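Long-range contacts in type III pantothenate kinase (Campylobacter jejuni, PDB 2NRH), which probably catalyses the ATP-dependent phosphorylation of pantothenate, the first step of coenzyme A biosynthesis, as a homodimer: residues 86-91 / 98-103; 94-99 / 110-115. The protein carries 2 engineered substitutions. One frame throughout, in Å; residues are numbered along the deposited sequence.

Contact 1 (86-91 / 98-103); sequences DGVVVD and IDIISN
The carbonyl oxygen of V89 is gripped from the neighbouring strand by the backbone N of D99, at 2.7 Å and nearly straight, while a water lies between V89 O and D99 OD2, 2.6 Å from the carboxylate oxygen. This pair sits in the first hairpin of the second sheet of the ASKHA-type kinase fold, where strands 87-92 and 95-102 run antiparallel. V89 N returns a bond to D99 O, and a second reciprocal pair joins G87 and I101. There I101 N meets G87 O almost head-on (C=O...N 169°), whereas G87 N comes to I101 O from above the carbonyl plane. The backbone angles of G87 leave no room for a side-chain carbon beside the preceding carbonyl oxygen, which explains the glycine. On one face V88 CG1, anti to its own backbone N (chi1 170°), reaches I98 CG2 at 3.5 Å; V90 CG2 lies alongside I98 CG1 at 4.1 Å, and V88 CG2 alongside I100 CG1. The other face, carrying V89, D99 and I101, is covered by helix 75-81. From that helix R77, predicted to bind substrate, forms a salt bridge with D99 OD1, which also accepts a hydrogen bond from H106. At the end of the pairing a side chain takes over: N103 N approaches D86 OD1 at 2.8 Å from 53° above the carboxylate plane.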
ATOM      1  N   ASP B  86     -15.295 -17.997 -13.083  1.00 59.47           N
ATOM      2  CA  ASP B  86     -15.895 -16.805 -12.492  1.00 60.49           C
ATOM      3  C   ASP B  86     -15.262 -16.699 -11.144  1.00 60.15           C
ATOM      4  O   ASP B  86     -15.133 -17.730 -10.463  1.00 60.64           O
ATOM      5  CB  ASP B  86     -17.396 -16.973 -12.259  1.00 60.93           C
ATOM      6  CG  ASP B  86     -18.143 -17.190 -13.535  1.00 64.32           C
ATOM      7  OD1 ASP B  86     -18.411 -16.170 -14.213  1.00 65.83           O
ATOM      8  OD2 ASP B  86     -18.414 -18.383 -13.863  1.00 66.25           O
ATOM      9  N   GLY B  87     -14.875 -15.477 -10.772  1.00 58.64           N
ATOM     10  CA  GLY B  87     -14.270 -15.235  -9.485  1.00 58.68           C
ATOM     11  C   GLY B  87     -13.208 -14.138  -9.425  1.00 58.00           C
ATOM     12  O   GLY B  87     -12.821 -13.533 -10.443  1.00 57.84           O
ATOM     13  N   VAL B  88     -12.753 -13.869  -8.208  1.00 56.77           N
ATOM     14  CA  VAL B  88     -11.717 -12.894  -8.013  1.00 55.70           C
ATOM     15  C   VAL B  88     -10.525 -13.688  -7.564  1.00 55.04           C
ATOM     16  O   VAL B  88     -10.634 -14.470  -6.635  1.00 55.01           O
ATOM     17  CB  VAL B  88     -12.102 -11.794  -7.025  1.00 55.60           C
ATOM     18  CG1 VAL B  88     -10.861 -10.922  -6.684  1.00 53.86           C
ATOM     19  CG2 VAL B  88     -13.185 -10.950  -7.637  1.00 54.03           C
ATOM     20  N   VAL B  89      -9.417 -13.517  -8.306  1.00 54.17           N
ATOM     21  CA  VAL B  89      -8.121 -14.141  -8.017  1.00 51.41           C
ATOM     22  C   VAL B  89      -7.102 -13.171  -7.400  1.00 50.94           C
ATOM     23  O   VAL B  89      -6.814 -12.144  -7.948  1.00 50.10           O
ATOM     24  CB  VAL B  89      -7.549 -14.852  -9.226  1.00 50.52           C
ATOM     25  CG1 VAL B  89      -6.303 -15.655  -8.812  1.00 49.42           C
ATOM     26  CG2 VAL B  89      -8.581 -15.794  -9.820  1.00 50.51           C
ATOM     27  N   VAL B  90      -6.596 -13.549  -6.222  1.00 51.34           N
ATOM     28  CA  VAL B  90      -5.679 -12.756  -5.393  1.00 49.99           C
ATOM     29  C   VAL B  90      -4.447 -13.600  -5.174  1.00 50.68           C
ATOM     30  O   VAL B  90      -4.543 -14.683  -4.633  1.00 51.82           O
ATOM     31  CB  VAL B  90      -6.334 -12.328  -4.041  1.00 49.83           C
ATOM     32  CG1 VAL B  90      -5.426 -11.298  -3.253  1.00 49.35           C
ATOM     33  CG2 VAL B  90      -7.695 -11.649  -4.291  1.00 46.63           C
ATOM     34  N   ASP B  91      -3.302 -13.138  -5.681  1.00 50.62           N
ATOM     35  CA  ASP B  91      -2.007 -13.761  -5.429  1.00 51.35           C
ATOM     36  C   ASP B  91      -1.246 -12.792  -4.524  1.00 51.01           C
ATOM     37  O   ASP B  91      -0.819 -11.678  -4.931  1.00 50.65           O
ATOM     38  CB  ASP B  91      -1.243 -13.982  -6.720  1.00 51.14           C
ATOM     39  CG  ASP B  91       0.001 -14.838  -6.540  1.00 57.30           C
ATOM     40  OD1 ASP B  91       0.277 -15.311  -5.415  1.00 60.25           O
ATOM     41  OD2 ASP B  91       0.725 -15.069  -7.563  1.00 64.29           O
ATOM     42  N   ILE B  98      -4.795  -8.524  -7.847  1.00 50.55           N
ATOM     43  CA  ILE B  98      -6.219  -8.887  -7.756  1.00 50.61           C
ATOM     44  C   ILE B  98      -6.794  -8.884  -9.165  1.00 49.90           C
ATOM     45  O   ILE B  98      -6.821  -7.875  -9.835  1.00 49.88           O
ATOM     46  CB  ILE B  98      -6.995  -7.907  -6.826  1.00 50.28           C
ATOM     47  CG1 ILE B  98      -6.436  -7.888  -5.414  1.00 52.36           C
ATOM     48  CG2 ILE B  98      -8.450  -8.345  -6.663  1.00 52.29           C
ATOM     49  CD1 ILE B  98      -5.517  -6.762  -5.094  1.00 56.78           C
ATOM     50  N   ASP B  99      -7.220 -10.025  -9.647  1.00 51.93           N
ATOM     51  CA  ASP B  99      -7.778 -10.126 -11.015  1.00 52.48           C
ATOM     52  C   ASP B  99      -9.233 -10.613 -11.019  1.00 53.57           C
ATOM     53  O   ASP B  99      -9.643 -11.486 -10.238  1.00 53.22           O
ATOM     54  CB  ASP B  99      -6.905 -11.033 -11.874  1.00 52.11           C
ATOM     55  CG  ASP B  99      -5.559 -10.378 -12.253  1.00 54.28           C
ATOM     56  OD1 ASP B  99      -5.594  -9.421 -13.076  1.00 50.46           O
ATOM     57  OD2 ASP B  99      -4.490 -10.834 -11.725  1.00 50.04           O
ATOM     58  N   ILE B 100     -10.012 -10.069 -11.933  1.00 55.40           N
ATOM     59  CA  ILE B 100     -11.440 -10.365 -11.953  1.00 55.84           C
ATOM     60  C   ILE B 100     -11.866 -11.157 -13.173  1.00 56.96           C
ATOM     61  O   ILE B 100     -11.700 -10.699 -14.299  1.00 56.79           O
ATOM     62  CB  ILE B 100     -12.296  -9.076 -11.763  1.00 56.78           C
ATOM     63  CG1 ILE B 100     -11.952  -8.392 -10.401  1.00 55.35           C
ATOM     64  CG2 ILE B 100     -13.802  -9.434 -11.793  1.00 55.11           C
ATOM     65  CD1 ILE B 100     -10.635  -7.652 -10.345  1.00 53.53           C
ATOM     66  N   ILE B 101     -12.390 -12.365 -12.926  1.00 57.51           N
ATOM     67  CA  ILE B 101     -12.871 -13.253 -13.977  1.00 57.66           C
ATOM     68  C   ILE B 101     -14.414 -13.390 -13.954  1.00 58.37           C
ATOM     69  O   ILE B 101     -15.079 -13.527 -12.896  1.00 57.42           O
ATOM     70  CB  ILE B 101     -12.195 -14.651 -13.901  1.00 58.16           C
ATOM     71  CG1 ILE B 101     -10.661 -14.526 -13.635  1.00 58.72           C
ATOM     72  CG2 ILE B 101     -12.494 -15.509 -15.162  1.00 57.10           C
ATOM     73  CD1 ILE B 101      -9.815 -13.890 -14.766  1.00 52.12           C
ATOM     74  N   SER B 102     -14.983 -13.308 -15.150  1.00 58.56           N
ATOM     75  CA  SER B 102     -16.408 -13.454 -15.311  1.00 58.52           C
ATOM     76  C   SER B 102     -16.590 -14.168 -16.596  1.00 58.13           C
ATOM     77  O   SER B 102     -16.272 -13.647 -17.645  1.00 56.76           O
ATOM     78  CB  SER B 102     -17.124 -12.128 -15.362  1.00 59.13           C
ATOM     79  OG  SER B 102     -18.508 -12.363 -15.589  1.00 62.17           O
ATOM     80  N   ASN B 103     -17.029 -15.417 -16.495  1.00 57.88           N
ATOM     81  CA  ASN B 103     -17.372 -16.124 -17.673  1.00 58.25           C
ATOM     82  C   ASN B 103     -16.160 -16.440 -18.540  1.00 57.73           C
ATOM     83  O   ASN B 103     -16.227 -16.396 -19.787  1.00 56.63           O
ATOM     84  CB  ASN B 103     -18.430 -15.344 -18.453  1.00 59.65           C
ATOM     85  CG  ASN B 103     -19.537 -16.224 -18.915  1.00 62.29           C
ATOM     86  OD1 ASN B 103     -19.574 -16.623 -20.078  1.00 68.57           O
ATOM     87  ND2 ASN B 103     -20.395 -16.617 -17.992  1.00 65.30           N
TER
HETATM   88  O   HOH W   1      -4.066 -12.099  -9.545  1.00 49.14           O

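Contact 2 (94-99 / 110-115); sequences SAITID and FILPGI. With SO4 (sulfate ion), chain D.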
ATOM      1  N   SER B  94       5.112 -11.069  -2.926  1.00 52.50           N
ATOM      2  CA  SER B  94       5.926  -9.858  -2.974  1.00 53.14           C
ATOM      3  C   SER B  94       5.122  -8.682  -3.392  1.00 51.55           C
ATOM      4  O   SER B  94       5.423  -7.561  -3.033  1.00 52.30           O
ATOM      5  CB  SER B  94       6.991  -9.986  -4.050  1.00 52.89           C
ATOM      6  OG  SER B  94       7.606 -11.218  -3.912  1.00 59.25           O
ATOM      7  N   ALA B  95       4.168  -8.965  -4.254  1.00 49.89           N
ATOM      8  CA  ALA B  95       3.177  -8.017  -4.700  1.00 49.27           C
ATOM      9  C   ALA B  95       1.857  -8.730  -4.442  1.00 47.98           C
ATOM     10  O   ALA B  95       1.826  -9.946  -4.268  1.00 49.47           O
ATOM     11  CB  ALA B  95       3.363  -7.728  -6.206  1.00 47.83           C
ATOM     12  N   ILE B  96       0.794  -7.972  -4.368  1.00 48.04           N
ATOM     13  CA  ILE B  96      -0.574  -8.478  -4.268  1.00 48.96           C
ATOM     14  C   ILE B  96      -1.277  -8.074  -5.590  1.00 48.72           C
ATOM     15  O   ILE B  96      -1.403  -6.906  -5.905  1.00 47.99           O
ATOM     16  CB  ILE B  96      -1.263  -7.884  -3.012  1.00 48.69           C
ATOM     17  CG1 ILE B  96      -0.619  -8.498  -1.758  1.00 49.13           C
ATOM     18  CG2 ILE B  96      -2.786  -8.112  -2.987  1.00 47.62           C
ATOM     19  CD1 ILE B  96      -1.152  -7.909  -0.420  1.00 49.79           C
ATOM     20  N   THR B  97      -1.624  -9.058  -6.404  1.00 48.96           N
ATOM     21  CA  THR B  97      -2.402  -8.786  -7.630  1.00 48.91           C
ATOM     22  C   THR B  97      -3.811  -9.331  -7.464  1.00 49.08           C
ATOM     23  O   THR B  97      -3.998 -10.404  -6.918  1.00 48.88           O
ATOM     24  CB  THR B  97      -1.733  -9.384  -8.851  1.00 48.61           C
ATOM     25  OG1 THR B  97      -1.651 -10.809  -8.676  1.00 49.27           O
ATOM     26  CG2 THR B  97      -0.337  -8.782  -8.975  1.00 46.91           C
ATOM     27  N   ILE B  98      -4.795  -8.524  -7.847  1.00 50.55           N
ATOM     28  CA  ILE B  98      -6.219  -8.887  -7.756  1.00 50.61           C
ATOM     29  C   ILE B  98      -6.794  -8.884  -9.165  1.00 49.90           C
ATOM     30  O   ILE B  98      -6.821  -7.875  -9.835  1.00 49.88           O
ATOM     31  CB  ILE B  98      -6.995  -7.907  -6.826  1.00 50.28           C
ATOM     32  CG1 ILE B  98      -6.436  -7.888  -5.414  1.00 52.36           C
ATOM     33  CG2 ILE B  98      -8.450  -8.345  -6.663  1.00 52.29           C
ATOM     34  CD1 ILE B  98      -5.517  -6.762  -5.094  1.00 56.78           C
ATOM     35  N   ASP B  99      -7.220 -10.025  -9.647  1.00 51.93           N
ATOM     36  CA  ASP B  99      -7.778 -10.126 -11.015  1.00 52.48           C
ATOM     37  C   ASP B  99      -9.233 -10.613 -11.019  1.00 53.57           C
ATOM     38  O   ASP B  99      -9.643 -11.486 -10.238  1.00 53.22           O
ATOM     39  CB  ASP B  99      -6.905 -11.033 -11.874  1.00 52.11           C
ATOM     40  CG  ASP B  99      -5.559 -10.378 -12.253  1.00 54.28           C
ATOM     41  OD1 ASP B  99      -5.594  -9.421 -13.076  1.00 50.46           O
ATOM     42  OD2 ASP B  99      -4.490 -10.834 -11.725  1.00 50.04           O
ATOM     43  N   PHE B 110      -5.786  -5.365 -10.531  1.00 46.81           N
ATOM     44  CA  PHE B 110      -4.930  -4.321  -9.957  1.00 46.74           C
ATOM     45  C   PHE B 110      -3.925  -4.840  -8.962  1.00 46.00           C
ATOM     46  O   PHE B 110      -3.986  -6.000  -8.549  1.00 45.34           O
ATOM     47  CB  PHE B 110      -5.734  -3.182  -9.346  1.00 46.73           C
ATOM     48  CG  PHE B 110      -6.702  -3.623  -8.297  1.00 49.06           C
ATOM     49  CD1 PHE B 110      -6.379  -3.465  -6.934  1.00 49.40           C
ATOM     50  CD2 PHE B 110      -7.947  -4.180  -8.663  1.00 48.07           C
ATOM     51  CE1 PHE B 110      -7.277  -3.884  -5.935  1.00 51.34           C
ATOM     52  CE2 PHE B 110      -8.876  -4.576  -7.672  1.00 53.27           C
ATOM     53  CZ  PHE B 110      -8.554  -4.444  -6.295  1.00 50.60           C
ATOM     54  N   ILE B 111      -3.031  -3.934  -8.570  1.00 45.08           N
ATOM     55  CA  ILE B 111      -1.805  -4.302  -7.861  1.00 44.69           C
ATOM     56  C   ILE B 111      -1.607  -3.455  -6.610  1.00 44.41           C
ATOM     57  O   ILE B 111      -1.868  -2.192  -6.536  1.00 44.08           O
ATOM     58  CB  ILE B 111      -0.510  -4.210  -8.798  1.00 45.04           C
ATOM     59  CG1 ILE B 111      -0.733  -4.929 -10.119  1.00 41.51           C
ATOM     60  CG2 ILE B 111       0.777  -4.693  -8.082  1.00 43.12           C
ATOM     61  CD1 ILE B 111       0.253  -4.515 -11.152  1.00 44.83           C
ATOM     62  N   LEU B 112      -1.125  -4.151  -5.617  1.00 42.81           N
ATOM     63  CA  LEU B 112      -0.842  -3.512  -4.331  1.00 44.24           C
ATOM     64  C   LEU B 112       0.569  -3.883  -3.905  1.00 43.09           C
ATOM     65  O   LEU B 112       1.062  -4.950  -4.283  1.00 42.46           O
ATOM     66  CB  LEU B 112      -1.866  -4.095  -3.350  1.00 44.61           C
ATOM     67  CG  LEU B 112      -3.144  -3.396  -2.860  1.00 47.89           C
ATOM     68  CD1 LEU B 112      -3.674  -2.464  -3.806  1.00 51.68           C
ATOM     69  CD2 LEU B 112      -4.220  -4.374  -2.408  1.00 45.75           C
ATOM     70  N   PRO B 113       1.199  -3.098  -3.028  1.00 43.63           N
ATOM     71  CA  PRO B 113       2.437  -3.743  -2.515  1.00 44.16           C
ATOM     72  C   PRO B 113       2.146  -5.026  -1.722  1.00 44.91           C
ATOM     73  O   PRO B 113       1.053  -5.164  -1.113  1.00 45.62           O
ATOM     74  CB  PRO B 113       3.061  -2.666  -1.571  1.00 44.00           C
ATOM     75  CG  PRO B 113       2.385  -1.370  -1.930  1.00 42.13           C
ATOM     76  CD  PRO B 113       0.943  -1.828  -2.333  1.00 43.49           C
ATOM     77  N   GLY B 114       3.081  -5.971  -1.781  1.00 44.94           N
ATOM     78  CA  GLY B 114       3.141  -7.060  -0.819  1.00 45.01           C
ATOM     79  C   GLY B 114       3.339  -6.556   0.596  1.00 45.25           C
ATOM     80  O   GLY B 114       3.834  -5.449   0.813  1.00 45.72           O
ATOM     81  N   ILE B 115       2.931  -7.361   1.554  1.00 45.89           N
ATOM     82  CA  ILE B 115       2.916  -7.005   2.982  1.00 48.49           C
ATOM     83  C   ILE B 115       4.292  -6.655   3.549  1.00 49.46           C
ATOM     84  O   ILE B 115       4.425  -5.635   4.277  1.00 51.59           O
ATOM     85  CB  ILE B 115       2.220  -8.131   3.827  1.00 48.88           C
ATOM     86  CG1 ILE B 115       0.751  -8.251   3.418  1.00 48.87           C
ATOM     87  CG2 ILE B 115       2.316  -7.869   5.338  1.00 49.17           C
ATOM     88  CD1 ILE B 115       0.040  -9.345   4.174  1.00 50.94           C
TER
HETATM   89  S   SO4 D 218       8.706 -13.483  -6.721  1.00 98.66           S
HETATM   90  O1  SO4 D 218       7.472 -13.487  -5.934  1.00 99.66           O
HETATM   91  O2  SO4 D 218       9.683 -12.708  -5.950  1.00100.96           O
HETATM   92  O3  SO4 D 218       9.176 -14.852  -6.878  1.00 97.07           O
HETATM   93  O4  SO4 D 218       8.479 -12.848  -8.037  1.00 97.68           O
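The F110 ring carries I98 on one face: I98 CB stands 3.8 Å above the ring plane, offset toward the rim, in a CH-pi contact 4.0 Å from the centroid. I98 CD1 continues past the ring, touching F110 CE1 at 3.5 Å and then L112 CD2. The ring can lie across its neighbour because F110 CG sits between the backbone N and the carbonyl carbon (chi1 56°), which folds it back over the strand pair. Y152 of the second subunit meets the same ring with planes at about 50°, and L161 of helix 146-165 packs on it too. Beneath these side chains the backbones bond reciprocally: I98 N to F110 O at 2.7 Å and F110 N to I98 O, then I96 N to L112 O, nearly straight at 175°, and L112 N to I96 O. I96 CB meets L112 CB at 3.9 Å, and I96 CD1 extends toward I115 CG1. T97 CG2 and I111 CG1 lie side by side on the opposite face, near R77 of helix 75-81. Where the strands end, G114, the N-cap of helix 115-125, gives S94 O a weak bond through its N, and S94 OG donates to O1 of a sulfate ion, probably from the crystallisation liquor, at 3.0 Å. This antiparallel hairpin of a type III pantothenate kinase borders the second subunit along strand 110-113 and carries S94, a predicted ATP-binding residue, at its open end.

How the contacts relate
Contacts 1 and 2 are successive hairpins of one antiparallel meander, their centres 13 Å apart, and strand 95-102 is the middle partner of both. Along the chain come strands 87-92, 95-102 and 105-113. I98 bonds through its backbone to F110 in contact 2 and only packs on V88 and V90 in contact 1, while D99 pairs with V89 in contact 1 alone. A probable hydrogen bond from D91 N to T97 O, 3.1 Å, carries the pairing of contact 1 into the segment 94-99. In the five-stranded mixed sheet, 87-92 continues inward to strand 171-174, whereas 105-113 is the outermost strand within this chain and meets the second subunit. The meander thus links the sheet interior, the predicted potassium and ATP sites, and the dimer interface.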